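Local coordinates for 2-dehydro-3-deoxy-d-gluconate/2-dehydro-3-deoxy-phosphogluconate aldolase (Picrophilus torridus, PDB 4UXD), which is an aldolase of the dihydrodipicolinate synthetase family, with an alpha/beta-barrel chain fold and an assembly of four such chains, at residues R189-M192 with E193-L197; L212-S215 with L216-A220; G233-R236 with L237-Y241. All coordinates share one frame; numbering follows the deposited sequence.

Contact 1 of 3, residues R189-M192 with E193-L197; sequences RGFM and EMLSL
Glu193 folds back over the preceding turn of helix 188-195, its backbone N bonded to Arg189 O at 3.0 Å while its side chain runs over Gly190. With CG beside its own backbone N (chi1 -69°) and the chain extended beyond, the carboxylate reaches Gly190, where OE1 lies 3.6 Å from CA. Met194 repeats the backbone pattern, N to Gly190 O at 3.1 Å, and its CG passes the same carbonyl oxygen; the chain then bends and leads off to Val181 of the barrel wall and Val168 of helix 165-174. Leu195 makes the main side-chain contact. Its N bonds to Phe191 O at 2.8 Å, and its CD1 meets the Phe191 ring obliquely, 3.5 Å from CE2. Phe191 has CG anti to the backbone N (chi1 -171°), which swings the ring back from its outward-pointing CB toward the next turn, where both Leu195 methyls can touch it. Ser196 N reaches Met192 O at 3.0 Å, but with a bent N-H...O angle of 133°, and Ser196 OG adds a weak bond to Glu193 O. Leu197 turns its N to Met194 O at 2.9 Å, and its own carbonyl oxygen receives Lys172 NZ. At the other end, Arg189 NE forms a salt bridge with Asp210 of a second subunit, and Met192 packs on Ile257 there. The helix is thus amphipathic: Phe191, Met194 and Leu195 give an apolar face against strands 178-183 and 203-206 of a beta-alpha-beta unit, while Glu193 and Ser196 lie on the exposed side. Glycerol, probably from the crystallisation liquor, bonds to Arg189 O and more weakly to Gly190 O, consistent with carbonyls that accept a further partner.

Contact 2 of 3, residues L212-S215 with L216-A220; sequences LFTS and LELGA
The Phe213 ring carries Glu217 CG over one face, 4.0 Å from CE2, whereas the placing of the carboxylate beyond is doubtful. Phe213 takes up this place with CG anti to the backbone N (chi1 -177°); Arg245, Ala248 and Leu249 of helix 245-264 also pack against its side chain. The Glu217 carboxylates of this and a second subunit come close, OE1 near OE2 of the neighbour, with the same reservation about their placing. One residue earlier in each segment, Leu212 CD1 meets Leu216 CD2 at 3.8 Å. The helix ends in a Schellman motif: Ala220 N bonds to Ser215 O at 2.7 Å and Gly219 N to Leu216 O at 2.9 Å, with Gly219 at positive phi (104°), a backbone conformation that suits glycine. Ser215 CB and Ala220 CB pack at 3.6 Å across this capped turn, which leads from helix 212-217 to strand 222-224 of the barrel's beta-alpha-beta unit. Ser215 OG itself bonds to Gln206 NE2 and Leu211 O. Thr214 CG2 and Leu218 CD1 run side by side at 3.9 Å, and both residues pack on Thr214 of the second subunit.

Contact 3 of 3, residues G233-R236 with L237-Y241; sequences GIVR and LYHEY
Val235 and His239 lie side by side one turn apart on helix 233-240, with Val235 CG1 3.8 Å from His239 CD2. The same ring carbon sits 3.1 Å from Val235 O, which approaches at the edge of the imidazole, near its plane; His239 CG, beside its own backbone N (chi1 -75°), lays the ring back along the helix to meet it. His239 CD2 in turn lies in plane at the edge of the Tyr238 ring. Leu237 CB lies 3.3 Å from Ile234 O, a close approach of a methylene to a carbonyl oxygen.

Backbone hydrogen bonds hold the turns together. Leu237 N bonds to Gly233 O at 3.1 Å, and Tyr238 N and His239 N follow to Ile234 O and Val235 O. Arg236 O receives Glu240 N at 2.8 Å, together with a weak bond from His239 N. Glu240 CG folds over the same oxygen.

Two charge interactions tie the helix to its surroundings: Arg236 NH2 forms a salt bridge with Asp255 of helix 245-264, and Lys242 makes a cation-pi contact with the Tyr238 ring.

Ile234, Val235 and Tyr238 face Ile28 of strand 27-31, whereas Arg236, Leu237 and Glu240 meet helix 245-264. This placement, after strand 222-224 and over the first strand, is that of the helix following the eighth strand of an alpha/beta barrel, with helices 245-264 and 270-279 still to come.

In the fold
The three contacts follow one another along the chain on successive outer helices of the barrel. Contact 2 lies between the others, its centre about 11 Å from that of contact 1 and about 12 Å from that of contact 3. It touches contact 1 where Leu218 O meets Leu195 CD1 at 3.5 Å and Ser215 OG meets Phe191 CE2 at 3.7 Å. On the way to contact 3, Tyr241 OH reaches Glu217 CA at 3.3 Å. Contacts 1 and 3 stay apart, about 10 Å between nearest atoms. Contacts 1 and 2 also reach the second subunit, and a glycerol, probably from the crystallisation liquor, lies about 3 Å from the nearest side-chain atom of Met192.

Contact 1 of 3, residues R189-M192 with E193-L197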
loop_
_atom_site.group_PDB
_atom_site.type_symbol
_atom_site.label_atom_id
_atom_site.label_comp_id
_atom_site.label_asym_id
_atom_site.label_seq_id
_atom_site.Cartn_x
_atom_site.Cartn_y
_atom_site.Cartn_z
ATOM N N ARG A 189 16.960 -4.366 -4.691
ATOM C CA ARG A 189 17.749 -3.273 -4.092
ATOM C C ARG A 189 17.973 -3.471 -2.598
ATOM O O ARG A 189 19.086 -3.291 -2.092
ATOM C CB ARG A 189 17.071 -1.935 -4.286
ATOM C CG ARG A 189 17.245 -1.353 -5.649
ATOM C CD ARG A 189 15.945 -0.756 -6.101
ATOM N NE ARG A 189 16.123 0.461 -6.867
ATOM C CZ ARG A 189 15.164 1.367 -7.020
ATOM N NH1 ARG A 189 13.977 1.176 -6.453
ATOM N NH2 ARG A 189 15.388 2.455 -7.737
ATOM N N GLY A 190 16.891 -3.822 -1.904
ATOM C CA GLY A 190 16.933 -4.076 -0.475
ATOM C C GLY A 190 17.882 -5.214 -0.141
ATOM O O GLY A 190 18.623 -5.150 0.841
ATOM N N PHE A 191 17.862 -6.252 -0.970
ATOM C CA PHE A 191 18.738 -7.391 -0.784
ATOM C C PHE A 191 20.203 -6.990 -0.962
ATOM O O PHE A 191 21.078 -7.462 -0.239
ATOM C CB PHE A 191 18.383 -8.515 -1.760
ATOM C CG PHE A 191 19.114 -9.798 -1.488
ATOM C CD1 PHE A 191 18.759 -10.594 -0.410
ATOM C CD2 PHE A 191 20.163 -10.207 -2.298
ATOM C CE1 PHE A 191 19.435 -11.769 -0.155
ATOM C CE2 PHE A 191 20.846 -11.384 -2.042
ATOM C CZ PHE A 191 20.485 -12.164 -0.972
ATOM N N MET A 192 20.479 -6.124 -1.932
ATOM C CA MET A 192 21.846 -5.676 -2.134
ATOM C C MET A 192 22.327 -4.849 -0.924
ATOM O O MET A 192 23.496 -4.940 -0.540
ATOM C CB MET A 192 21.960 -4.877 -3.431
ATOM C CG MET A 192 21.618 -5.670 -4.689
ATOM S SD MET A 192 21.558 -4.656 -6.180
ATOM C CE MET A 192 23.229 -4.898 -6.797
ATOM N N GLU A 193 21.447 -4.040 -0.326
ATOM C CA GLU A 193 21.806 -3.366 0.929
ATOM C C GLU A 193 22.223 -4.398 1.965
ATOM O O GLU A 193 23.243 -4.213 2.625
ATOM C CB GLU A 193 20.660 -2.512 1.487
ATOM C CG GLU A 193 20.329 -1.238 0.654
ATOM C CD GLU A 193 19.090 -0.475 1.171
ATOM O OE1 GLU A 193 17.988 -1.060 1.235
ATOM O OE2 GLU A 193 19.203 0.710 1.509
ATOM N N MET A 194 21.446 -5.485 2.105
ATOM C CA MET A 194 21.762 -6.542 3.069
ATOM C C MET A 194 23.114 -7.196 2.716
ATOM O O MET A 194 23.950 -7.458 3.603
ATOM C CB MET A 194 20.657 -7.618 3.129
ATOM C CG MET A 194 19.289 -7.182 3.705
ATOM S SD MET A 194 19.282 -6.515 5.407
ATOM C CE MET A 194 17.680 -7.032 6.007
ATOM N N LEU A 195 23.329 -7.446 1.425
ATOM C CA LEU A 195 24.594 -8.006 0.947
ATOM C C LEU A 195 25.787 -7.129 1.285
ATOM O O LEU A 195 26.902 -7.623 1.419
ATOM C CB LEU A 195 24.555 -8.218 -0.562
ATOM C CG LEU A 195 23.748 -9.412 -1.076
ATOM C CD1 LEU A 195 23.699 -9.354 -2.606
ATOM C CD2 LEU A 195 24.341 -10.745 -0.595
ATOM N N SER A 196 25.559 -5.826 1.422
ATOM C CA SER A 196 26.633 -4.907 1.793
ATOM C C SER A 196 27.114 -5.138 3.234
ATOM O O SER A 196 28.126 -4.578 3.649
ATOM C CB SER A 196 26.180 -3.453 1.623
ATOM O OG SER A 196 26.063 -2.811 2.881
ATOM N N LEU A 197 26.368 -5.948 3.984
ATOM C CA LEU A 197 26.726 -6.332 5.350
ATOM C C LEU A 197 27.463 -7.665 5.348
ATOM O O LEU A 197 27.868 -8.169 6.400
ATOM C CB LEU A 197 25.475 -6.452 6.242
ATOM C CG LEU A 197 24.503 -5.274 6.341
ATOM C CD1 LEU A 197 23.326 -5.668 7.200
ATOM C CD2 LEU A 197 25.171 -4.038 6.908
#

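Contact 2 of 3, residues L212-S215 with L216-A220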
loop_
_atom_site.group_PDB
_atom_site.type_symbol
_atom_site.label_atom_id
_atom_site.label_comp_id
_atom_site.label_asym_id
_atom_site.label_seq_id
_atom_site.Cartn_x
_atom_site.Cartn_y
_atom_site.Cartn_z
ATOM N N LEU A 212 17.538 -17.033 -6.560
ATOM C CA LEU A 212 18.804 -17.599 -6.099
ATOM C C LEU A 212 19.965 -17.310 -7.051
ATOM O O LEU A 212 21.050 -16.928 -6.616
ATOM C CB LEU A 212 18.668 -19.115 -5.904
ATOM C CG LEU A 212 19.901 -19.833 -5.346
ATOM C CD1 LEU A 212 20.401 -19.191 -4.034
ATOM C CD2 LEU A 212 19.590 -21.306 -5.120
ATOM N N PHE A 213 19.743 -17.480 -8.350
ATOM C CA PHE A 213 20.838 -17.300 -9.296
ATOM C C PHE A 213 21.329 -15.848 -9.294
ATOM O O PHE A 213 22.522 -15.597 -9.152
ATOM C CB PHE A 213 20.427 -17.725 -10.702
ATOM C CG PHE A 213 21.541 -17.633 -11.697
ATOM C CD1 PHE A 213 22.520 -18.613 -11.753
ATOM C CD2 PHE A 213 21.621 -16.560 -12.567
ATOM C CE1 PHE A 213 23.558 -18.526 -12.668
ATOM C CE2 PHE A 213 22.649 -16.472 -13.480
ATOM C CZ PHE A 213 23.623 -17.453 -13.529
ATOM N N THR A 214 20.409 -14.897 -9.424
ATOM C CA THR A 214 20.752 -13.483 -9.281
ATOM C C THR A 214 21.484 -13.223 -7.953
ATOM O O THR A 214 22.472 -12.490 -7.916
ATOM C CB THR A 214 19.482 -12.588 -9.372
ATOM O OG1 THR A 214 18.890 -12.722 -10.670
ATOM C CG2 THR A 214 19.803 -11.102 -9.109
ATOM N N SER A 215 21.011 -13.841 -6.871
ATOM C CA SER A 215 21.572 -13.584 -5.551
ATOM C C SER A 215 22.992 -14.128 -5.432
ATOM O O SER A 215 23.861 -13.493 -4.826
ATOM C CB SER A 215 20.693 -14.190 -4.458
ATOM O OG SER A 215 19.377 -13.685 -4.513
ATOM N N LEU A 216 23.237 -15.300 -6.003
ATOM C CA LEU A 216 24.591 -15.837 -6.014
ATOM C C LEU A 216 25.489 -14.906 -6.840
ATOM O O LEU A 216 26.610 -14.592 -6.439
ATOM C CB LEU A 216 24.632 -17.271 -6.575
ATOM C CG LEU A 216 23.888 -18.388 -5.836
ATOM C CD1 LEU A 216 24.274 -19.766 -6.397
ATOM C CD2 LEU A 216 24.108 -18.343 -4.324
ATOM N N GLU A 217 24.991 -14.444 -7.985
ATOM C CA GLU A 217 25.790 -13.562 -8.846
ATOM C C GLU A 217 26.257 -12.333 -8.086
ATOM O O GLU A 217 27.329 -11.816 -8.346
ATOM C CB GLU A 217 24.997 -13.122 -10.067
ATOM C CG GLU A 217 24.981 -14.089 -11.217
ATOM C CD GLU A 217 24.251 -13.500 -12.413
ATOM O OE1 GLU A 217 23.673 -12.397 -12.265
ATOM O OE2 GLU A 217 24.271 -14.115 -13.502
ATOM N N LEU A 218 25.430 -11.886 -7.144
ATOM C CA LEU A 218 25.689 -10.686 -6.364
ATOM C C LEU A 218 26.427 -10.955 -5.045
ATOM O O LEU A 218 26.665 -10.026 -4.268
ATOM C CB LEU A 218 24.359 -9.986 -6.069
ATOM C CG LEU A 218 23.607 -9.421 -7.267
ATOM C CD1 LEU A 218 22.220 -8.941 -6.885
ATOM C CD2 LEU A 218 24.403 -8.282 -7.877
ATOM N N GLY A 219 26.757 -12.220 -4.781
ATOM C CA GLY A 219 27.520 -12.572 -3.603
ATOM C C GLY A 219 26.749 -13.206 -2.444
ATOM O O GLY A 219 27.285 -13.289 -1.338
ATOM N N ALA A 220 25.516 -13.664 -2.664
ATOM C CA ALA A 220 24.764 -14.314 -1.575
ATOM C C ALA A 220 25.453 -15.583 -1.066
ATOM O O ALA A 220 25.997 -16.371 -1.849
ATOM C CB ALA A 220 23.356 -14.654 -2.024
#

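Contact 3 of 3, residues G233-R236 with L237-Y241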
loop_
_atom_site.group_PDB
_atom_site.type_symbol
_atom_site.label_atom_id
_atom_site.label_comp_id
_atom_site.label_asym_id
_atom_site.label_seq_id
_atom_site.Cartn_x
_atom_site.Cartn_y
_atom_site.Cartn_z
ATOM N N GLY A 233 15.764 -29.338 -7.504
ATOM C CA GLY A 233 16.117 -28.286 -8.452
ATOM C C GLY A 233 17.046 -27.219 -7.901
ATOM O O GLY A 233 18.111 -26.964 -8.456
ATOM N N ILE A 234 16.649 -26.605 -6.794
ATOM C CA ILE A 234 17.476 -25.596 -6.150
ATOM C C ILE A 234 18.860 -26.113 -5.781
ATOM O O ILE A 234 19.828 -25.362 -5.857
ATOM C CB ILE A 234 16.792 -25.045 -4.881
ATOM C CG1 ILE A 234 15.752 -23.994 -5.264
ATOM C CG2 ILE A 234 17.811 -24.437 -3.891
ATOM C CD1 ILE A 234 16.332 -22.722 -5.860
ATOM N N VAL A 235 18.974 -27.374 -5.378
ATOM C CA VAL A 235 20.274 -27.877 -4.921
ATOM C C VAL A 235 21.238 -28.168 -6.085
ATOM O O VAL A 235 22.436 -27.857 -5.994
ATOM C CB VAL A 235 20.120 -29.133 -4.064
ATOM C CG1 VAL A 235 21.497 -29.648 -3.611
ATOM C CG2 VAL A 235 19.255 -28.827 -2.865
ATOM N N ARG A 236 20.723 -28.766 -7.159
ATOM C CA ARG A 236 21.489 -28.910 -8.395
ATOM C C ARG A 236 22.031 -27.549 -8.810
ATOM O O ARG A 236 23.225 -27.397 -9.050
ATOM C CB ARG A 236 20.633 -29.506 -9.525
ATOM C CG ARG A 236 20.089 -30.901 -9.218
ATOM C CD ARG A 236 19.492 -31.591 -10.438
ATOM N NE ARG A 236 18.115 -31.191 -10.692
ATOM C CZ ARG A 236 17.705 -30.401 -11.684
ATOM N NH1 ARG A 236 18.565 -29.894 -12.566
ATOM N NH2 ARG A 236 16.408 -30.118 -11.797
ATOM N N LEU A 237 21.138 -26.565 -8.868
ATOM C CA LEU A 237 21.492 -25.199 -9.241
ATOM C C LEU A 237 22.717 -24.696 -8.496
ATOM O O LEU A 237 23.687 -24.252 -9.114
ATOM C CB LEU A 237 20.314 -24.264 -8.979
ATOM C CG LEU A 237 20.481 -22.801 -9.380
ATOM C CD1 LEU A 237 19.117 -22.200 -9.598
ATOM C CD2 LEU A 237 21.248 -21.965 -8.350
ATOM N N TYR A 238 22.671 -24.763 -7.171
ATOM C CA TYR A 238 23.756 -24.266 -6.323
ATOM C C TYR A 238 25.087 -24.966 -6.592
ATOM O O TYR A 238 26.142 -24.333 -6.536
ATOM C CB TYR A 238 23.384 -24.424 -4.847
ATOM C CG TYR A 238 24.469 -23.999 -3.880
ATOM C CD1 TYR A 238 25.456 -24.890 -3.469
ATOM C CD2 TYR A 238 24.505 -22.709 -3.376
ATOM C CE1 TYR A 238 26.449 -24.503 -2.594
ATOM C CE2 TYR A 238 25.491 -22.312 -2.490
ATOM C CZ TYR A 238 26.464 -23.213 -2.102
ATOM O OH TYR A 238 27.449 -22.823 -1.222
ATOM N N HIS A 239 25.043 -26.266 -6.875
ATOM C CA HIS A 239 26.272 -27.027 -7.080
ATOM C C HIS A 239 26.792 -26.852 -8.502
ATOM O O HIS A 239 28.001 -26.833 -8.732
ATOM C CB HIS A 239 26.051 -28.506 -6.754
ATOM C CG HIS A 239 25.973 -28.779 -5.286
ATOM N ND1 HIS A 239 26.954 -29.472 -4.604
ATOM C CD2 HIS A 239 25.054 -28.423 -4.360
ATOM C CE1 HIS A 239 26.631 -29.539 -3.328
ATOM N NE2 HIS A 239 25.484 -28.911 -3.150
ATOM N N GLU A 240 25.878 -26.699 -9.448
ATOM C CA GLU A 240 26.248 -26.476 -10.834
ATOM C C GLU A 240 26.897 -25.110 -11.012
ATOM O O GLU A 240 27.841 -24.961 -11.793
ATOM C CB GLU A 240 25.018 -26.603 -11.730
ATOM C CG GLU A 240 24.621 -28.034 -12.026
ATOM C CD GLU A 240 25.616 -28.744 -12.926
ATOM O OE1 GLU A 240 26.381 -28.048 -13.636
ATOM O OE2 GLU A 240 25.632 -29.998 -12.917
ATOM N N TYR A 241 26.390 -24.127 -10.269
ATOM C CA TYR A 241 26.815 -22.727 -10.384
ATOM C C TYR A 241 28.337 -22.548 -10.344
ATOM O O TYR A 241 28.876 -21.610 -10.933
ATOM C CB TYR A 241 26.166 -21.901 -9.261
ATOM C CG TYR A 241 26.525 -20.429 -9.271
ATOM C CD1 TYR A 241 25.944 -19.559 -10.183
ATOM C CD2 TYR A 241 27.435 -19.909 -8.367
ATOM C CE1 TYR A 241 26.266 -18.220 -10.200
ATOM C CE2 TYR A 241 27.768 -18.565 -8.379
ATOM C CZ TYR A 241 27.178 -17.724 -9.295
ATOM O OH TYR A 241 27.497 -16.378 -9.310
#